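Local coordinates for protein valine-pyruvate aminotransferase (Salmonella typhimurium, PDB 3G7Q) that catalyses the pyridoxal 5'-phosphate-dependent transfer of an amino group between valine and pyruvate, giving 3-methyl-2-oxobutanoate and alanine, at residues L248-I260 with P282-I294. Sequence-based numbering, arbitrary orientation.
Sequences LSKLGLPGSRCGI and PGGMGPAMMCEMI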
ATOM      1  N   LEU A 248     -13.414  -0.821  -1.482  1.00 35.06           N
ATOM      2  CA  LEU A 248     -14.260  -0.818  -0.296  1.00 37.18           C
ATOM      3  C   LEU A 248     -14.449   0.583   0.295  1.00 35.73           C
ATOM      4  O   LEU A 248     -15.399   0.822   1.012  1.00 36.44           O
ATOM      5  CB  LEU A 248     -13.582  -1.707   0.739  1.00 39.46           C
ATOM      6  CG  LEU A 248     -14.292  -2.151   1.995  1.00 44.31           C
ATOM      7  CD1 LEU A 248     -15.639  -2.790   1.715  1.00 47.44           C
ATOM      8  CD2 LEU A 248     -13.334  -3.147   2.704  1.00 41.72           C
ATOM      9  N   SER A 249     -13.585   1.527  -0.040  1.00 36.83           N
ATOM     10  CA  SER A 249     -13.585   2.820   0.657  1.00 38.04           C
ATOM     11  C   SER A 249     -14.865   3.629   0.547  1.00 36.84           C
ATOM     12  O   SER A 249     -15.331   4.194   1.548  1.00 35.03           O
ATOM     13  CB  SER A 249     -12.401   3.682   0.203  1.00 40.42           C
ATOM     14  OG  SER A 249     -12.598   4.163  -1.093  1.00 50.86           O
ATOM     15  N   LYS A 250     -15.490   3.629  -0.627  1.00 33.24           N
ATOM     16  CA  LYS A 250     -16.697   4.442  -0.821  1.00 34.28           C
ATOM     17  C   LYS A 250     -17.949   3.805  -0.191  1.00 32.79           C
ATOM     18  O   LYS A 250     -19.038   4.393  -0.225  1.00 35.25           O
ATOM     19  CB  LYS A 250     -16.855   4.846  -2.282  1.00 35.56           C
ATOM     20  CG  LYS A 250     -15.560   5.417  -2.917  1.00 37.30           C
ATOM     21  CD  LYS A 250     -14.991   6.657  -2.203  1.00 43.52           C
ATOM     22  CE  LYS A 250     -13.636   7.041  -2.793  1.00 48.27           C
ATOM     23  NZ  LYS A 250     -13.108   8.244  -2.128  1.00 50.57           N
ATOM     24  N   LEU A 251     -17.783   2.615   0.392  0.50 33.24           N
ATOM     25  CA  LEU A 251     -18.819   1.992   1.192  0.50 32.10           C
ATOM     26  C   LEU A 251     -18.911   2.701   2.551  0.50 33.27           C
ATOM     27  O   LEU A 251     -19.831   2.444   3.324  0.50 31.72           O
ATOM     28  CB  LEU A 251     -18.495   0.513   1.445  0.50 32.49           C
ATOM     29  CG  LEU A 251     -19.635  -0.373   1.958  0.50 32.16           C
ATOM     30  CD1 LEU A 251     -20.591  -0.653   0.828  0.50 29.84           C
ATOM     31  CD2 LEU A 251     -19.111  -1.683   2.533  0.50 32.87           C
ATOM     32  N   GLY A 252     -17.945   3.578   2.846  1.00 33.75           N
ATOM     33  CA  GLY A 252     -17.877   4.289   4.125  1.00 35.30           C
ATOM     34  C   GLY A 252     -16.754   3.751   5.009  1.00 36.29           C
ATOM     35  O   GLY A 252     -16.799   3.902   6.232  1.00 37.47           O
ATOM     36  N   LEU A 253     -15.748   3.142   4.388  1.00 36.85           N
ATOM     37  CA  LEU A 253     -14.602   2.578   5.085  1.00 36.14           C
ATOM     38  C   LEU A 253     -13.308   3.158   4.511  1.00 38.64           C
ATOM     39  O   LEU A 253     -12.410   2.411   4.126  1.00 37.95           O
ATOM     40  CB  LEU A 253     -14.617   1.053   4.971  1.00 36.27           C
ATOM     41  CG  LEU A 253     -15.809   0.342   5.624  1.00 33.52           C
ATOM     42  CD1 LEU A 253     -15.861  -1.145   5.269  1.00 32.95           C
ATOM     43  CD2 LEU A 253     -15.787   0.548   7.181  1.00 33.85           C
ATOM     44  N   PRO A 254     -13.201   4.498   4.485  1.00 40.08           N
ATOM     45  CA  PRO A 254     -12.024   5.121   3.876  1.00 43.10           C
ATOM     46  C   PRO A 254     -10.733   4.818   4.624  1.00 43.41           C
ATOM     47  O   PRO A 254      -9.658   5.009   4.063  1.00 46.03           O
ATOM     48  CB  PRO A 254     -12.369   6.612   3.924  1.00 42.97           C
ATOM     49  CG  PRO A 254     -13.256   6.746   5.109  1.00 44.77           C
ATOM     50  CD  PRO A 254     -14.117   5.524   5.021  1.00 41.02           C
ATOM     51  N   GLY A 255     -10.855   4.337   5.864  1.00 40.89           N
ATOM     52  CA  GLY A 255      -9.722   3.893   6.667  1.00 40.95           C
ATOM     53  C   GLY A 255      -9.292   2.461   6.416  1.00 41.78           C
ATOM     54  O   GLY A 255      -8.275   2.023   6.951  1.00 41.45           O
ATOM     55  N   SER A 256     -10.068   1.685   5.660  1.00 39.49           N
ATOM     56  CA  SER A 256      -9.627   0.343   5.280  1.00 42.04           C
ATOM     57  C   SER A 256      -8.850   0.563   3.988  1.00 46.17           C
ATOM     58  O   SER A 256      -8.939   1.609   3.362  1.00 47.34           O
ATOM     59  CB  SER A 256     -10.771  -0.593   4.978  1.00 47.62           C
ATOM     60  OG  SER A 256     -11.342  -0.226   3.727  1.00 47.11           O
ATOM     61  N   ARG A 257      -8.102  -0.414   3.547  1.00 50.41           N
ATOM     62  CA  ARG A 257      -7.316  -0.189   2.339  1.00 54.64           C
ATOM     63  C   ARG A 257      -7.500  -1.402   1.526  1.00 55.02           C
ATOM     64  O   ARG A 257      -6.671  -2.318   1.596  1.00 57.95           O
ATOM     65  CB  ARG A 257      -5.842   0.021   2.712  1.00 57.71           C
ATOM     66  CG  ARG A 257      -5.523   1.392   3.267  1.00 59.93           C
ATOM     67  CD  ARG A 257      -5.700   2.477   2.216  1.00 67.20           C
ATOM     68  NE  ARG A 257      -5.198   3.767   2.670  1.00 69.85           N
ATOM     69  CZ  ARG A 257      -5.825   4.580   3.513  1.00 73.52           C
ATOM     70  NH1 ARG A 257      -6.994   4.244   4.047  1.00 76.20           N
ATOM     71  NH2 ARG A 257      -5.262   5.739   3.852  1.00 75.71           N
ATOM     72  N   CYS A 258      -8.604  -1.440   0.780  1.00 51.47           N
ATOM     73  CA  CYS A 258      -8.899  -2.618   0.008  1.00 49.51           C
ATOM     74  C   CYS A 258      -9.411  -2.360  -1.415  1.00 46.56           C
ATOM     75  O   CYS A 258     -10.604  -2.145  -1.630  1.00 50.46           O
ATOM     76  CB  CYS A 258      -9.882  -3.465   0.785  1.00 47.87           C
ATOM     77  SG  CYS A 258      -9.937  -5.088   0.137  1.00 56.72           S
ATOM     78  N   GLY A 259      -8.474  -2.367  -2.355  1.00 43.19           N
ATOM     79  CA  GLY A 259      -8.740  -2.239  -3.780  1.00 41.61           C
ATOM     80  C   GLY A 259      -8.867  -3.632  -4.386  1.00 40.66           C
ATOM     81  O   GLY A 259      -8.231  -4.590  -3.928  1.00 40.49           O
ATOM     82  N   ILE A 260      -9.712  -3.760  -5.406  1.00 35.39           N
ATOM     83  CA  ILE A 260      -9.964  -5.037  -6.041  1.00 35.06           C
ATOM     84  C   ILE A 260      -9.791  -4.886  -7.541  1.00 35.08           C
ATOM     85  O   ILE A 260     -10.276  -3.908  -8.103  1.00 35.99           O
ATOM     86  CB  ILE A 260     -11.412  -5.467  -5.751  1.00 35.59           C
ATOM     87  CG1 ILE A 260     -11.617  -5.681  -4.246  1.00 42.27           C
ATOM     88  CG2 ILE A 260     -11.786  -6.713  -6.531  1.00 36.50           C
ATOM     89  CD1 ILE A 260     -13.080  -5.695  -3.819  1.00 43.25           C
ATOM     90  N   PRO A 282      -3.548  -5.309   0.579  1.00 46.73           N
ATOM     91  CA  PRO A 282      -4.379  -4.679   1.592  1.00 44.68           C
ATOM     92  C   PRO A 282      -4.104  -5.215   2.998  1.00 44.03           C
ATOM     93  O   PRO A 282      -3.646  -6.332   3.139  1.00 41.80           O
ATOM     94  CB  PRO A 282      -5.789  -5.089   1.165  1.00 43.70           C
ATOM     95  CG  PRO A 282      -5.615  -6.407   0.597  1.00 43.94           C
ATOM     96  CD  PRO A 282      -4.286  -6.360  -0.137  1.00 47.15           C
ATOM     97  N   GLY A 283      -4.414  -4.427   4.023  1.00 46.40           N
ATOM     98  CA  GLY A 283      -4.342  -4.927   5.409  1.00 47.91           C
ATOM     99  C   GLY A 283      -5.470  -5.953   5.596  1.00 46.37           C
ATOM    100  O   GLY A 283      -6.271  -6.176   4.693  1.00 46.16           O
ATOM    101  N   GLY A 284      -5.548  -6.564   6.766  1.00 43.30           N
ATOM    102  CA  GLY A 284      -6.519  -7.611   7.014  1.00 39.87           C
ATOM    103  C   GLY A 284      -7.941  -7.224   7.368  1.00 37.51           C
ATOM    104  O   GLY A 284      -8.860  -7.998   7.098  1.00 35.90           O
HETATM  105  N   MSE A 285      -8.148  -6.041   7.921  1.00 36.62           N
HETATM  106  CA  MSE A 285      -9.460  -5.687   8.434  1.00 38.14           C
HETATM  107  C   MSE A 285     -10.516  -5.494   7.311  1.00 39.28           C
HETATM  108  O   MSE A 285     -11.635  -5.998   7.417  1.00 37.04           O
HETATM  109  CB  MSE A 285      -9.333  -4.463   9.322  1.00 41.59           C
HETATM  110  CG  MSE A 285     -10.370  -4.392  10.378  1.00 46.61           C
HETATM  111 SE   MSE A 285     -10.251  -5.868  11.677  0.75 40.14          SE
HETATM  112  CE  MSE A 285     -11.950  -5.777  11.878  1.00 31.29           C
ATOM    113  N   GLY A 286     -10.124  -4.810   6.236  1.00 40.55           N
ATOM    114  CA  GLY A 286     -11.003  -4.597   5.065  1.00 39.08           C
ATOM    115  C   GLY A 286     -11.495  -5.906   4.475  1.00 38.68           C
ATOM    116  O   GLY A 286     -12.708  -6.132   4.419  1.00 38.85           O
ATOM    117  N   PRO A 287     -10.569  -6.758   4.007  1.00 37.11           N
ATOM    118  CA  PRO A 287     -10.986  -8.057   3.505  1.00 37.86           C
ATOM    119  C   PRO A 287     -11.857  -8.862   4.469  1.00 38.37           C
ATOM    120  O   PRO A 287     -12.826  -9.491   4.017  1.00 36.57           O
ATOM    121  CB  PRO A 287      -9.664  -8.779   3.236  1.00 38.56           C
ATOM    122  CG  PRO A 287      -8.675  -7.684   3.016  1.00 39.76           C
ATOM    123  CD  PRO A 287      -9.120  -6.541   3.854  1.00 37.32           C
ATOM    124  N   ALA A 288     -11.551  -8.831   5.772  1.00 35.31           N
ATOM    125  CA  ALA A 288     -12.330  -9.597   6.745  1.00 33.25           C
ATOM    126  C   ALA A 288     -13.748  -9.045   6.847  1.00 32.65           C
ATOM    127  O   ALA A 288     -14.729  -9.810   6.877  1.00 32.76           O
ATOM    128  CB  ALA A 288     -11.633  -9.623   8.136  1.00 31.71           C
HETATM  129  N   MSE A 289     -13.867  -7.726   6.882  1.00 32.03           N
HETATM  130  CA  MSE A 289     -15.183  -7.095   6.937  1.00 32.67           C
HETATM  131  C   MSE A 289     -15.991  -7.405   5.687  1.00 35.03           C
HETATM  132  O   MSE A 289     -17.185  -7.671   5.778  1.00 33.73           O
HETATM  133  CB  MSE A 289     -15.057  -5.582   7.126  1.00 32.92           C
HETATM  134  CG  MSE A 289     -14.529  -5.246   8.516  1.00 37.45           C
HETATM  135 SE   MSE A 289     -14.251  -3.363   8.678  0.75 33.87          SE
HETATM  136  CE  MSE A 289     -16.107  -2.742   9.022  1.00 37.22           C
HETATM  137  N   MSE A 290     -15.348  -7.360   4.524  0.50 35.32           N
HETATM  138  CA  MSE A 290     -16.033  -7.705   3.275  0.50 36.67           C
HETATM  139  C   MSE A 290     -16.507  -9.149   3.277  0.50 35.82           C
HETATM  140  O   MSE A 290     -17.632  -9.432   2.873  0.50 35.54           O
HETATM  141  CB  MSE A 290     -15.124  -7.520   2.072  0.50 36.76           C
HETATM  142  CG  MSE A 290     -14.894  -6.098   1.681  0.50 38.96           C
HETATM  143 SE   MSE A 290     -14.164  -6.043  -0.130  0.38 40.61          SE
HETATM  144  CE  MSE A 290     -15.295  -6.823  -0.846  0.50 18.79           C
ATOM    145  N   CYS A 291     -15.648 -10.064   3.719  1.00 34.95           N
ATOM    146  CA  CYS A 291     -16.044 -11.470   3.782  1.00 35.31           C
ATOM    147  C   CYS A 291     -17.309 -11.633   4.621  1.00 35.12           C
ATOM    148  O   CYS A 291     -18.244 -12.347   4.243  1.00 33.06           O
ATOM    149  CB  CYS A 291     -14.963 -12.354   4.391  1.00 38.19           C
ATOM    150  SG  CYS A 291     -13.625 -12.813   3.322  1.00 41.60           S
ATOM    151  N   GLU A 292     -17.327 -10.955   5.763  1.00 32.67           N
ATOM    152  CA  GLU A 292     -18.445 -11.026   6.678  1.00 34.20           C
ATOM    153  C   GLU A 292     -19.700 -10.417   6.071  1.00 34.89           C
ATOM    154  O   GLU A 292     -20.780 -11.003   6.181  1.00 34.09           O
ATOM    155  CB  GLU A 292     -18.075 -10.331   7.990  1.00 36.25           C
ATOM    156  CG  GLU A 292     -18.918 -10.668   9.172  1.00 44.63           C
ATOM    157  CD  GLU A 292     -18.922 -12.166   9.521  1.00 42.08           C
ATOM    158  OE1 GLU A 292     -17.929 -12.903   9.300  1.00 43.63           O
ATOM    159  OE2 GLU A 292     -19.979 -12.597   9.981  1.00 50.51           O
HETATM  160  N   MSE A 293     -19.570  -9.248   5.433  0.70 31.97           N
HETATM  161  CA  MSE A 293     -20.730  -8.617   4.806  0.70 32.63           C
HETATM  162  C   MSE A 293     -21.301  -9.485   3.685  0.70 34.25           C
HETATM  163  O   MSE A 293     -22.524  -9.578   3.527  0.70 33.90           O
HETATM  164  CB  MSE A 293     -20.392  -7.210   4.277  0.70 33.02           C
HETATM  165  CG  MSE A 293     -20.155  -6.218   5.397  0.70 34.89           C
HETATM  166 SE   MSE A 293     -19.866  -4.426   4.743  0.50 31.19          SE
HETATM  167  CE  MSE A 293     -18.150  -4.736   4.009  0.70 41.01           C
ATOM    168  N   ILE A 294     -20.426 -10.129   2.915  1.00 34.44           N
ATOM    169  CA  ILE A 294     -20.878 -11.012   1.825  1.00 33.56           C
ATOM    170  C   ILE A 294     -21.593 -12.235   2.401  1.00 35.46           C
ATOM    171  O   ILE A 294     -22.673 -12.609   1.939  1.00 34.29           O
ATOM    172  CB  ILE A 294     -19.712 -11.436   0.924  1.00 32.97           C
ATOM    173  CG1 ILE A 294     -19.233 -10.232   0.120  1.00 30.55           C
ATOM    174  CG2 ILE A 294     -20.132 -12.577  -0.019  1.00 32.08           C
ATOM    175  CD1 ILE A 294     -17.888 -10.427  -0.552  1.00 30.20           C
TER
HETATM  176  O   HOH W   1      -7.960  -2.731   5.822  1.00 49.18           O
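Leu-248 lays its forked end along the side chain of selenomethionine Met-290, the two running past each other in opposite directions; Leu-248 CD1 lies 3.4 Å from CG of Met-290 in one of its two modelled conformers. Leu-248 CG stands anti to its own backbone N (chi1 -168°), which carries both methyls to the helix, CD2 coming 3.5 Å from Gly-286 O. Beside Met-290 on the helix, two more selenomethionines meet leucines end on: the CE methyl of Met-293 reaches Leu-251 CD2, each residue having a second conformer, and that of Met-289 meets Leu-253 CD2 at 3.8 Å. On the other flank of Leu-248, the selenium of Met-290 touches Ile-260 CD1, while Cys-258 SG rests against the ring of Pro-287. Ser-256 CB lies 4.0 Å from Gly-286 CA; Gly-286, with no side chain, lets Ser-256, Cys-258 and Leu-248 close on the helix backbone. One water links the segments, accepting from both Arg-257 N and Gly-286 N, and Ser-256 OG is turned back to Leu-253 O within its own beta turn. The contact thus illustrates apolar packing of a helix on a strand connection, here in a class I and II family aminotransferase. Helix 285-295 fits between the loop joining antiparallel strands 242-247 and 259-262 and helices 45-61 and 77-92, with helix 299-325 beside Leu-251 and Leu-68 of the second subunit against Met-289.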